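Local coordinates for protein ornithine aminotransferase (PDB 3LG0) that probably catalyses the pyridoxal-phosphate-dependent transfer of the delta-amino group of ornithine to 2-oxoglutarate, giving the semialdehyde of glutamate and glutamate itself, at residues 121-126 and 194-199; 58-63 and 261-266; 208-213 and 344-349. All blocks are in the same frame, centred on the assembly; numbering follows the deposited sequence.

Interaction 1. Residues 121-126 and 194-199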
ATOM      1  N   LYS A 121     -14.662  -0.701   8.233  1.00 33.10           N
ATOM      2  CA  LYS A 121     -15.240   0.614   8.477  1.00 31.43           C
ATOM      3  C   LYS A 121     -16.538   0.781   7.715  1.00 35.09           C
ATOM      4  O   LYS A 121     -17.514   1.301   8.243  1.00 28.31           O
ATOM      5  CB  LYS A 121     -14.262   1.722   8.100  1.00 36.97           C
ATOM      6  CG  LYS A 121     -12.999   1.725   8.957  1.00 59.63           C
ATOM      7  CD  LYS A 121     -12.070   2.867   8.584  1.00 73.70           C
ATOM      8  CE  LYS A 121     -10.824   2.877   9.457  1.00 68.30           C
ATOM      9  NZ  LYS A 121      -9.870   3.930   9.007  1.00 73.80           N
ATOM     10  N   LEU A 122     -16.548   0.315   6.474  1.00 32.95           N
ATOM     11  CA  LEU A 122     -17.733   0.439   5.640  1.00 34.76           C
ATOM     12  C   LEU A 122     -18.890  -0.326   6.278  1.00 37.60           C
ATOM     13  O   LEU A 122     -20.003   0.188   6.383  1.00 34.76           O
ATOM     14  CB  LEU A 122     -17.458  -0.088   4.227  1.00 26.44           C
ATOM     15  CG  LEU A 122     -18.630  -0.144   3.246  1.00 36.76           C
ATOM     16  CD1 LEU A 122     -19.230   1.257   3.075  1.00 30.04           C
ATOM     17  CD2 LEU A 122     -18.202  -0.726   1.887  1.00 27.64           C
ATOM     18  N   CYS A 123     -18.608  -1.554   6.705  1.00 33.73           N
ATOM     19  CA  CYS A 123     -19.613  -2.427   7.294  1.00 32.62           C
ATOM     20  C   CYS A 123     -20.210  -1.843   8.564  1.00 34.08           C
ATOM     21  O   CYS A 123     -21.419  -1.850   8.739  1.00 30.80           O
ATOM     22  CB  CYS A 123     -19.009  -3.798   7.600  1.00 25.68           C
ATOM     23  SG  CYS A 123     -18.715  -4.782   6.130  1.00 35.76           S
ATOM     24  N   ARG A 124     -19.355  -1.353   9.452  1.00 28.80           N
ATOM     25  CA  ARG A 124     -19.825  -0.818  10.722  1.00 34.40           C
ATOM     26  C   ARG A 124     -20.606   0.471  10.537  1.00 40.75           C
ATOM     27  O   ARG A 124     -21.601   0.696  11.217  1.00 49.59           O
ATOM     28  CB  ARG A 124     -18.666  -0.596  11.689  1.00 29.65           C
ATOM     29  CG  ARG A 124     -17.998  -1.896  12.107  1.00 34.19           C
ATOM     30  CD  ARG A 124     -17.172  -1.740  13.381  1.00 39.50           C
ATOM     31  NE  ARG A 124     -16.779  -3.057  13.873  1.00 52.98           N
ATOM     32  CZ  ARG A 124     -15.555  -3.557  13.762  1.00 51.79           C
ATOM     33  NH1 ARG A 124     -14.594  -2.831  13.199  1.00 43.87           N
ATOM     34  NH2 ARG A 124     -15.291  -4.774  14.227  1.00 53.96           N
ATOM     35  N   LYS A 125     -20.164   1.302   9.606  1.00 35.20           N
ATOM     36  CA  LYS A 125     -20.842   2.560   9.329  1.00 40.65           C
ATOM     37  C   LYS A 125     -22.201   2.331   8.669  1.00 37.70           C
ATOM     38  O   LYS A 125     -23.128   3.086   8.896  1.00 40.08           O
ATOM     39  CB  LYS A 125     -19.961   3.486   8.471  1.00 34.50           C
ATOM     40  CG  LYS A 125     -20.366   4.958   8.544  1.00 49.69           C
ATOM     41  CD  LYS A 125     -19.261   5.868   8.027  1.00 73.43           C
ATOM     42  CE  LYS A 125     -19.675   7.343   8.033  1.00 71.86           C
ATOM     43  NZ  LYS A 125     -18.608   8.228   7.458  1.00 70.89           N
ATOM     44  N   TRP A 126     -22.317   1.296   7.845  1.00 28.96           N
ATOM     45  CA  TRP A 126     -23.624   0.915   7.344  1.00 35.62           C
ATOM     46  C   TRP A 126     -24.462   0.351   8.502  1.00 45.82           C
ATOM     47  O   TRP A 126     -25.675   0.530   8.546  1.00 41.12           O
ATOM     48  CB  TRP A 126     -23.496  -0.131   6.246  1.00 32.83           C
ATOM     49  CG  TRP A 126     -24.808  -0.732   5.836  1.00 39.93           C
ATOM     50  CD1 TRP A 126     -25.602  -0.320   4.815  1.00 35.00           C
ATOM     51  CD2 TRP A 126     -25.471  -1.861   6.434  1.00 35.82           C
ATOM     52  NE1 TRP A 126     -26.715  -1.124   4.727  1.00 39.51           N
ATOM     53  CE2 TRP A 126     -26.659  -2.073   5.713  1.00 34.58           C
ATOM     54  CE3 TRP A 126     -25.165  -2.718   7.496  1.00 36.90           C
ATOM     55  CZ2 TRP A 126     -27.550  -3.099   6.025  1.00 42.52           C
ATOM     56  CZ3 TRP A 126     -26.052  -3.731   7.811  1.00 39.73           C
ATOM     57  CH2 TRP A 126     -27.235  -3.910   7.080  1.00 47.49           C
ATOM     58  N   VAL A 194     -24.902  -7.283  14.880  1.00 45.13           N
ATOM     59  CA  VAL A 194     -24.063  -7.745  13.792  1.00 46.96           C
ATOM     60  C   VAL A 194     -24.397  -6.953  12.538  1.00 52.25           C
ATOM     61  O   VAL A 194     -25.567  -6.827  12.175  1.00 43.47           O
ATOM     62  CB  VAL A 194     -24.258  -9.254  13.546  1.00 45.43           C
ATOM     63  CG1 VAL A 194     -23.522  -9.705  12.297  1.00 42.67           C
ATOM     64  CG2 VAL A 194     -23.802 -10.036  14.761  1.00 45.06           C
ATOM     65  N   CYS A 195     -23.370  -6.408  11.885  1.00 41.90           N
ATOM     66  CA  CYS A 195     -23.578  -5.625  10.665  1.00 40.09           C
ATOM     67  C   CYS A 195     -23.138  -6.386   9.407  1.00 43.29           C
ATOM     68  O   CYS A 195     -23.654  -6.152   8.305  1.00 40.43           O
ATOM     69  CB  CYS A 195     -22.841  -4.281  10.758  1.00 38.68           C
ATOM     70  SG  CYS A 195     -21.035  -4.467  11.003  1.00 42.34           S
ATOM     71  N   ALA A 196     -22.179  -7.297   9.570  1.00 45.90           N
ATOM     72  CA  ALA A 196     -21.630  -8.001   8.415  1.00 42.54           C
ATOM     73  C   ALA A 196     -20.998  -9.345   8.740  1.00 31.66           C
ATOM     74  O   ALA A 196     -20.544  -9.594   9.855  1.00 37.56           O
ATOM     75  CB  ALA A 196     -20.622  -7.108   7.666  1.00 24.86           C
ATOM     76  N   PHE A 197     -20.961 -10.191   7.724  1.00 33.19           N
ATOM     77  CA  PHE A 197     -20.208 -11.432   7.740  1.00 34.29           C
ATOM     78  C   PHE A 197     -19.189 -11.350   6.598  1.00 35.12           C
ATOM     79  O   PHE A 197     -19.563 -11.285   5.420  1.00 29.73           O
ATOM     80  CB  PHE A 197     -21.152 -12.616   7.522  1.00 27.27           C
ATOM     81  CG  PHE A 197     -20.461 -13.951   7.451  1.00 34.76           C
ATOM     82  CD1 PHE A 197     -19.484 -14.293   8.368  1.00 34.67           C
ATOM     83  CD2 PHE A 197     -20.816 -14.874   6.483  1.00 35.93           C
ATOM     84  CE1 PHE A 197     -18.856 -15.527   8.306  1.00 38.91           C
ATOM     85  CE2 PHE A 197     -20.192 -16.111   6.416  1.00 40.20           C
ATOM     86  CZ  PHE A 197     -19.212 -16.438   7.335  1.00 35.49           C
ATOM     87  N   ILE A 198     -17.906 -11.337   6.949  1.00 32.03           N
ATOM     88  CA  ILE A 198     -16.847 -11.262   5.935  1.00 35.78           C
ATOM     89  C   ILE A 198     -16.161 -12.619   5.804  1.00 33.05           C
ATOM     90  O   ILE A 198     -15.681 -13.182   6.785  1.00 35.02           O
ATOM     91  CB  ILE A 198     -15.844 -10.141   6.241  1.00 31.56           C
ATOM     92  CG1 ILE A 198     -16.600  -8.825   6.451  1.00 29.85           C
ATOM     93  CG2 ILE A 198     -14.841 -10.021   5.110  1.00 31.59           C
ATOM     94  CD1 ILE A 198     -15.769  -7.647   6.885  1.00 26.43           C
ATOM     95  N   VAL A 199     -16.163 -13.149   4.593  1.00 32.38           N
ATOM     96  CA  VAL A 199     -15.785 -14.537   4.382  1.00 34.17           C
ATOM     97  C   VAL A 199     -15.166 -14.743   2.997  1.00 33.05           C
ATOM     98  O   VAL A 199     -15.514 -14.045   2.041  1.00 27.84           O
ATOM     99  CB  VAL A 199     -17.020 -15.453   4.524  1.00 35.06           C
ATOM    100  CG1 VAL A 199     -17.966 -15.194   3.392  1.00 21.97           C
ATOM    101  CG2 VAL A 199     -16.621 -16.920   4.564  1.00 33.51           C
TER
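C123 of helix 112-129 meets C195, A196 and I198 of strand 194-199 in a buried helix-on-sheet contact, against the mixed sheet that contains strands 194-199 and 229-233 in the PLP-dependent aminotransferase fold. The short helical and strand segments run roughly antiparallel, at 151° between their directions, and their axes come within 7.2 Å. That is a close approach, consistent with the small C123, C195 and A196 at the interface: C123 lies over A196 and R124 over C195 where the backbones are nearest.

The sulfur of C123 does much of the touching. It stands anti to its own carbonyl carbon (chi1 -73°), which sends it toward the strand, where SG rests 3.4 Å from A196 CB and, more loosely, 4.2 Å from I198 CD1. From the strand, C195 answers in the reverse sense: its SG, wedged between its own backbone N and carbonyl carbon, reaches toward the helix backbone, with C195 SG 3.5 Å from C123 O and 3.9 Å from R124 CA. At the C195 end of the contact W126 inclines its six-membered ring toward the strand so that CZ3 lies 3.4 Å from C195 O.

R124 lends its CG to the flank of the C195 sulfur, while its guanidinium leads off to A138 O and N173 O. V231 and L229 of the adjacent strand 229-233 extend the same surface next to C123 and W126.

The contact is thus made by van der Waals touch of thiols, methyl groups, ring carbons and two backbone carbonyl oxygens, and its hold depends on fit rather than on directed polar bonds between the two segments.

Interaction 2. Residues 58-63 and 261-266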
ATOM      1  N   VAL A  58       0.107 -12.479 -10.291  1.00 33.64           N
ATOM      2  CA  VAL A  58       0.393 -12.740 -11.710  1.00 30.37           C
ATOM      3  C   VAL A  58      -0.451 -13.859 -12.317  1.00 27.16           C
ATOM      4  O   VAL A  58       0.068 -14.762 -12.970  1.00 30.93           O
ATOM      5  CB  VAL A  58       1.916 -12.923 -12.033  1.00 27.59           C
ATOM      6  CG1 VAL A  58       2.649 -11.620 -11.817  1.00 26.85           C
ATOM      7  CG2 VAL A  58       2.551 -14.032 -11.218  1.00 22.23           C
ATOM      8  N   ASN A  59      -1.759 -13.787 -12.093  1.00 27.82           N
ATOM      9  CA  ASN A  59      -2.701 -14.668 -12.785  1.00 31.85           C
ATOM     10  C   ASN A  59      -2.527 -14.578 -14.304  1.00 32.10           C
ATOM     11  O   ASN A  59      -2.648 -15.570 -15.000  1.00 33.24           O
ATOM     12  CB  ASN A  59      -4.137 -14.306 -12.426  1.00 22.71           C
ATOM     13  CG  ASN A  59      -4.537 -14.805 -11.062  1.00 31.58           C
ATOM     14  OD1 ASN A  59      -3.729 -15.407 -10.350  1.00 29.81           O
ATOM     15  ND2 ASN A  59      -5.805 -14.568 -10.684  1.00 28.90           N
ATOM     16  N   GLN A  60      -2.249 -13.377 -14.801  1.00 28.82           N
ATOM     17  CA  GLN A  60      -2.048 -13.160 -16.230  1.00 31.34           C
ATOM     18  C   GLN A  60      -0.662 -13.622 -16.699  1.00 39.20           C
ATOM     19  O   GLN A  60      -0.350 -13.543 -17.883  1.00 37.63           O
ATOM     20  CB  GLN A  60      -2.238 -11.683 -16.587  1.00 25.84           C
ATOM     21  CG  GLN A  60      -3.623 -11.082 -16.265  1.00 24.11           C
ATOM     22  CD  GLN A  60      -3.725 -10.543 -14.833  1.00 25.38           C
ATOM     23  OE1 GLN A  60      -2.942 -10.899 -13.958  1.00 28.84           O
ATOM     24  NE2 GLN A  60      -4.700  -9.696 -14.600  1.00 28.72           N
ATOM     25  N   GLY A  61       0.162 -14.097 -15.769  1.00 37.68           N
ATOM     26  CA  GLY A  61       1.529 -14.496 -16.082  1.00 31.20           C
ATOM     27  C   GLY A  61       2.506 -13.362 -15.827  1.00 30.93           C
ATOM     28  O   GLY A  61       2.135 -12.190 -15.844  1.00 26.74           O
ATOM     29  N   HIS A  62       3.760 -13.697 -15.586  1.00 27.16           N
ATOM     30  CA  HIS A  62       4.759 -12.661 -15.339  1.00 32.84           C
ATOM     31  C   HIS A  62       5.007 -11.761 -16.554  1.00 34.27           C
ATOM     32  O   HIS A  62       5.019 -12.216 -17.701  1.00 32.49           O
ATOM     33  CB  HIS A  62       6.094 -13.275 -14.909  1.00 21.31           C
ATOM     34  CG  HIS A  62       6.147 -13.679 -13.474  1.00 29.14           C
ATOM     35  ND1 HIS A  62       5.947 -14.978 -13.060  1.00 33.03           N
ATOM     36  CD2 HIS A  62       6.408 -12.965 -12.353  1.00 25.21           C
ATOM     37  CE1 HIS A  62       6.072 -15.045 -11.746  1.00 24.99           C
ATOM     38  NE2 HIS A  62       6.355 -13.838 -11.294  1.00 28.49           N
ATOM     39  N   CYS A  63       5.222 -10.484 -16.273  1.00 32.98           N
ATOM     40  CA  CYS A  63       5.617  -9.496 -17.275  1.00 34.02           C
ATOM     41  C   CYS A  63       4.770  -9.507 -18.548  1.00 37.21           C
ATOM     42  O   CYS A  63       5.301  -9.510 -19.651  1.00 38.87           O
ATOM     43  CB  CYS A  63       7.094  -9.656 -17.635  1.00 34.35           C
ATOM     44  SG  CYS A  63       8.252  -9.308 -16.259  1.00 35.63           S
ATOM     45  N   GLY A 261      -8.250  -7.717  -5.278  1.00 26.51           N
ATOM     46  CA  GLY A 261      -6.862  -7.259  -5.236  1.00 31.95           C
ATOM     47  C   GLY A 261      -5.922  -8.082  -6.103  1.00 26.93           C
ATOM     48  O   GLY A 261      -6.351  -8.656  -7.086  1.00 31.22           O
ATOM     49  N   LYS A 262      -4.643  -8.128  -5.737  1.00 32.77           N
ATOM     50  CA  LYS A 262      -3.653  -9.001  -6.383  1.00 33.62           C
ATOM     51  C   LYS A 262      -3.648  -8.938  -7.904  1.00 30.14           C
ATOM     52  O   LYS A 262      -2.945  -8.119  -8.484  1.00 26.14           O
ATOM     53  CB  LYS A 262      -3.809 -10.460  -5.931  1.00 33.28           C
ATOM     54  CG  LYS A 262      -3.737 -10.669  -4.424  1.00 31.76           C
ATOM     55  CD  LYS A 262      -2.462 -10.086  -3.838  1.00 37.31           C
ATOM     56  CE  LYS A 262      -2.259 -10.508  -2.378  1.00 41.81           C
ATOM     57  NZ  LYS A 262      -1.037  -9.864  -1.767  1.00 44.18           N
ATOM     58  N   ALA A 263      -4.415  -9.817  -8.549  1.00 28.94           N
ATOM     59  CA  ALA A 263      -4.441  -9.859 -10.012  1.00 31.02           C
ATOM     60  C   ALA A 263      -5.023  -8.601 -10.678  1.00 32.02           C
ATOM     61  O   ALA A 263      -4.843  -8.399 -11.879  1.00 25.61           O
ATOM     62  CB  ALA A 263      -5.134 -11.129 -10.515  1.00 25.33           C
ATOM     63  N   LEU A 264      -5.679  -7.738  -9.901  1.00 28.45           N
ATOM     64  CA  LEU A 264      -6.175  -6.455 -10.439  1.00 24.85           C
ATOM     65  C   LEU A 264      -5.132  -5.721 -11.262  1.00 24.20           C
ATOM     66  O   LEU A 264      -5.474  -4.891 -12.099  1.00 26.07           O
ATOM     67  CB  LEU A 264      -6.624  -5.519  -9.329  1.00 19.77           C
ATOM     68  CG  LEU A 264      -8.068  -5.576  -8.830  1.00 29.95           C
ATOM     69  CD1 LEU A 264      -8.262  -4.544  -7.742  1.00 23.23           C
ATOM     70  CD2 LEU A 264      -9.060  -5.349  -9.974  1.00 25.68           C
ATOM     71  N   SER A 265      -3.857  -6.015 -11.013  1.00 22.74           N
ATOM     72  CA  SER A 265      -2.780  -5.275 -11.647  1.00 20.37           C
ATOM     73  C   SER A 265      -1.857  -6.167 -12.463  1.00 21.16           C
ATOM     74  O   SER A 265      -0.860  -5.701 -13.008  1.00 20.74           O
ATOM     75  CB  SER A 265      -1.934  -4.584 -10.582  1.00 21.51           C
ATOM     76  OG  SER A 265      -1.088  -5.521  -9.940  1.00 25.91           O
ATOM     77  N   GLY A 266      -2.164  -7.452 -12.527  1.00 21.81           N
ATOM     78  CA  GLY A 266      -1.213  -8.384 -13.104  1.00 26.93           C
ATOM     79  C   GLY A 266       0.179  -8.213 -12.525  1.00 29.49           C
ATOM     80  O   GLY A 266       1.180  -8.393 -13.230  1.00 37.71           O
TER
HETATM   81  O   HOH W   1       4.270  -9.278 -13.779  1.00 38.22           O
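Q60 and A263 meet where two loops of the active-site region lie against each other, and the Q60 amide supplies the direct hydrogen bond between them. The Q60 chain bends at chi2 (87°), turning the amide across the short 3-10 turn of residues 263-265. NE2 then donates an almost straight hydrogen bond to A263 O, 3.0 Å long at 172°, with the acceptor close to the amide plane. A263 O also receives G266 N of its own turn, and the two donors come from opposite faces of the carbonyl plane. On the other branch of the amide, Q60 OE1 rests 3.2 Å from G266 CA.

N59 approaches differently: its amide nitrogen lies beside the methyl group, ND2 3.5 Å from A263 CB, while OD1 is held by R241 and ND2 by L239 O. Farther along, a water accepts from C63 N and donates to G266 O. I80 of the second subunit packs on V58.

K262, the expected pyridoxal phosphate attachment site, carries no cofactor here. A second bond from Q60 NE2 to A306 O fixes the amide's rotation, leaving OE1 buried without a polar partner; amide, N59 packing and water together tie the lysine-bearing loop to residues 58-63.

Interaction 3. Residues 208-213 and 344-349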
ATOM      1  N   VAL A 208      -6.099 -23.610   1.849  1.00 38.75           N
ATOM      2  CA  VAL A 208      -7.005 -23.916   0.740  1.00 37.04           C
ATOM      3  C   VAL A 208      -8.146 -24.851   1.178  1.00 41.01           C
ATOM      4  O   VAL A 208      -8.223 -26.021   0.779  1.00 39.00           O
ATOM      5  CB  VAL A 208      -6.247 -24.456  -0.484  1.00 31.30           C
ATOM      6  CG1 VAL A 208      -7.205 -24.672  -1.652  1.00 32.31           C
ATOM      7  CG2 VAL A 208      -5.122 -23.490  -0.868  1.00 26.57           C
ATOM      8  N   ILE A 209      -9.024 -24.310   2.023  1.00 40.66           N
ATOM      9  CA  ILE A 209     -10.212 -25.024   2.464  1.00 39.30           C
ATOM     10  C   ILE A 209     -11.417 -24.679   1.595  1.00 40.17           C
ATOM     11  O   ILE A 209     -11.910 -23.554   1.624  1.00 43.00           O
ATOM     12  CB  ILE A 209     -10.555 -24.710   3.919  1.00 43.14           C
ATOM     13  CG1 ILE A 209      -9.332 -24.926   4.811  1.00 40.91           C
ATOM     14  CG2 ILE A 209     -11.721 -25.575   4.377  1.00 37.72           C
ATOM     15  CD1 ILE A 209      -8.739 -26.306   4.683  1.00 43.36           C
ATOM     16  N   VAL A 210     -11.884 -25.661   0.827  1.00 36.57           N
ATOM     17  CA  VAL A 210     -13.050 -25.518  -0.037  1.00 39.72           C
ATOM     18  C   VAL A 210     -14.350 -25.791   0.738  1.00 46.06           C
ATOM     19  O   VAL A 210     -14.435 -26.753   1.503  1.00 40.90           O
ATOM     20  CB  VAL A 210     -12.953 -26.485  -1.239  1.00 39.56           C
ATOM     21  CG1 VAL A 210     -14.101 -26.262  -2.205  1.00 43.84           C
ATOM     22  CG2 VAL A 210     -11.615 -26.307  -1.966  1.00 33.18           C
ATOM     23  N   PRO A 211     -15.374 -24.945   0.540  1.00 43.84           N
ATOM     24  CA  PRO A 211     -16.617 -25.137   1.295  1.00 51.40           C
ATOM     25  C   PRO A 211     -17.499 -26.222   0.667  1.00 43.23           C
ATOM     26  O   PRO A 211     -17.405 -26.457  -0.537  1.00 41.62           O
ATOM     27  CB  PRO A 211     -17.323 -23.774   1.165  1.00 39.65           C
ATOM     28  CG  PRO A 211     -16.551 -22.994   0.126  1.00 44.54           C
ATOM     29  CD  PRO A 211     -15.516 -23.900  -0.481  1.00 40.28           C
ATOM     30  N   SER A 212     -18.349 -26.862   1.463  1.00 49.71           N
ATOM     31  CA  SER A 212     -19.407 -27.722   0.910  1.00 58.33           C
ATOM     32  C   SER A 212     -20.311 -26.909  -0.019  1.00 57.20           C
ATOM     33  O   SER A 212     -20.556 -25.733   0.236  1.00 59.16           O
ATOM     34  CB  SER A 212     -20.238 -28.338   2.032  1.00 57.80           C
ATOM     35  OG  SER A 212     -20.818 -27.325   2.836  1.00 54.08           O
ATOM     36  N   ASP A 213     -20.793 -27.527  -1.095  1.00 56.58           N
ATOM     37  CA  ASP A 213     -21.577 -26.813  -2.111  1.00 68.92           C
ATOM     38  C   ASP A 213     -22.792 -26.075  -1.539  1.00 69.54           C
ATOM     39  O   ASP A 213     -23.250 -25.078  -2.107  1.00 65.59           O
ATOM     40  CB  ASP A 213     -22.024 -27.770  -3.221  1.00 71.67           C
ATOM     41  CG  ASP A 213     -20.873 -28.223  -4.091  1.00 82.73           C
ATOM     42  OD1 ASP A 213     -19.958 -27.408  -4.332  1.00 78.02           O
ATOM     43  OD2 ASP A 213     -20.883 -29.391  -4.533  1.00 87.62           O
ATOM     44  N   ARG A 344      -6.238 -30.711  -2.200  1.00 41.99           N
ATOM     45  CA  ARG A 344      -7.420 -29.831  -2.167  1.00 37.16           C
ATOM     46  C   ARG A 344      -7.343 -28.761  -3.222  1.00 42.97           C
ATOM     47  O   ARG A 344      -6.257 -28.409  -3.680  1.00 39.97           O
ATOM     48  CB  ARG A 344      -7.554 -29.108  -0.834  1.00 32.30           C
ATOM     49  CG  ARG A 344      -7.977 -29.977   0.318  1.00 46.37           C
ATOM     50  CD  ARG A 344      -8.338 -29.136   1.521  1.00 35.44           C
ATOM     51  NE  ARG A 344      -7.192 -28.453   2.102  1.00 41.22           N
ATOM     52  CZ  ARG A 344      -6.437 -28.957   3.077  1.00 44.84           C
ATOM     53  NH1 ARG A 344      -6.695 -30.160   3.576  1.00 35.76           N
ATOM     54  NH2 ARG A 344      -5.421 -28.259   3.560  1.00 39.62           N
ATOM     55  N   GLY A 345      -8.497 -28.213  -3.590  1.00 35.07           N
ATOM     56  CA  GLY A 345      -8.502 -27.143  -4.565  1.00 39.18           C
ATOM     57  C   GLY A 345      -9.783 -26.909  -5.330  1.00 37.84           C
ATOM     58  O   GLY A 345     -10.779 -27.592  -5.145  1.00 35.20           O
ATOM     59  N   LYS A 346      -9.734 -25.905  -6.197  1.00 33.18           N
ATOM     60  CA  LYS A 346     -10.820 -25.565  -7.082  1.00 29.69           C
ATOM     61  C   LYS A 346     -10.199 -24.733  -8.168  1.00 29.73           C
ATOM     62  O   LYS A 346      -9.448 -23.811  -7.873  1.00 35.15           O
ATOM     63  CB  LYS A 346     -11.896 -24.759  -6.337  1.00 35.83           C
ATOM     64  CG  LYS A 346     -13.014 -24.232  -7.230  1.00 38.87           C
ATOM     65  CD  LYS A 346     -14.255 -23.875  -6.402  1.00 38.01           C
ATOM     66  CE  LYS A 346     -14.950 -25.151  -5.922  1.00 60.26           C
ATOM     67  NZ  LYS A 346     -15.956 -24.929  -4.849  1.00 45.83           N
ATOM     68  N   GLY A 347     -10.487 -25.063  -9.423  1.00 29.39           N
ATOM     69  CA  GLY A 347      -9.839 -24.398 -10.542  1.00 31.10           C
ATOM     70  C   GLY A 347      -8.328 -24.540 -10.389  1.00 41.16           C
ATOM     71  O   GLY A 347      -7.828 -25.640 -10.156  1.00 32.80           O
ATOM     72  N   LEU A 348      -7.597 -23.435 -10.499  1.00 37.79           N
ATOM     73  CA  LEU A 348      -6.149 -23.477 -10.323  1.00 31.21           C
ATOM     74  C   LEU A 348      -5.730 -22.897  -8.973  1.00 35.55           C
ATOM     75  O   LEU A 348      -4.631 -22.371  -8.805  1.00 34.09           O
ATOM     76  CB  LEU A 348      -5.436 -22.800 -11.484  1.00 31.34           C
ATOM     77  CG  LEU A 348      -5.503 -23.608 -12.776  1.00 28.16           C
ATOM     78  CD1 LEU A 348      -4.885 -22.844 -13.934  1.00 30.20           C
ATOM     79  CD2 LEU A 348      -4.797 -24.923 -12.565  1.00 28.99           C
ATOM     80  N   LEU A 349      -6.630 -22.994  -8.009  1.00 31.22           N
ATOM     81  CA  LEU A 349      -6.302 -22.710  -6.625  1.00 30.05           C
ATOM     82  C   LEU A 349      -6.161 -24.050  -5.911  1.00 32.73           C
ATOM     83  O   LEU A 349      -7.138 -24.622  -5.451  1.00 38.13           O
ATOM     84  CB  LEU A 349      -7.392 -21.847  -5.972  1.00 32.34           C
ATOM     85  CG  LEU A 349      -7.249 -21.564  -4.471  1.00 36.37           C
ATOM     86  CD1 LEU A 349      -5.856 -21.045  -4.146  1.00 34.36           C
ATOM     87  CD2 LEU A 349      -8.301 -20.585  -3.989  1.00 29.29           C
TER
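V208 lies in the loop between strand 194-199 and helix 215-226, which packs against edge strand 340-346 and the type II' turn K346-L349 of a beta hairpin in the seven-stranded sheet that includes the C-terminal strands. V208 and I209 together face Q203 as a G1 beta bulge. With CG1 anti to the backbone N (chi1 -176°), V208 spreads its two methyl groups over the hairpin: CG1 sits 4.0 Å from G345 CA, and CG2 slides past L349 CD1 at 4.2 Å. Its carbonyl turns to R344, whose NE donates to V208 O at 3.0 Å. The bond is bent, at 130°, and the donor stands above the carbonyl plane, although V208 O itself lies near the plane of the guanidinium.

I209 then runs beside R344, both side chains pointing the same way, and lays CD1 over one guanidinium face, 3.7 Å from R344 NE. The arginine is thereby gripped at an edge and covered on a face, while E353 and E342 take salt bridges from NH1 and G207 O accepts from NH2; these carboxylates would be expected to stabilise its positive charge.

Next comes V210, whose CG2 touches G345 O at 3.5 Å. The K346 chain bends at chi3 (-73°), turning its end across the valine; NZ, weakly hydrogen-bonded to Y251 OH, comes to 3.5 Å from V210 CG1.

The three contacts join different parts of one chain. Interaction 1 packs helix 112-129 on strand 194-199; the chain leaving that strand leads into the loop of interaction 3, which meets the other seven-stranded sheet at its edge strand 340-346. Their centres are about 25 Å apart. Interaction 2, its centre about 20 Å from that of interaction 3 and about 28 Å from that of interaction 1, connects the loop before helix 65-77 to the loop following strand 257-260, which shares a sheet with 194-199. In sequence, both segments of interaction 1 fall between 58-63 and 261-266, whereas interactions 2 and 3 interleave. R241 bonds N59 and L348, so the hairpin and the 58-61 turn share a neighbour.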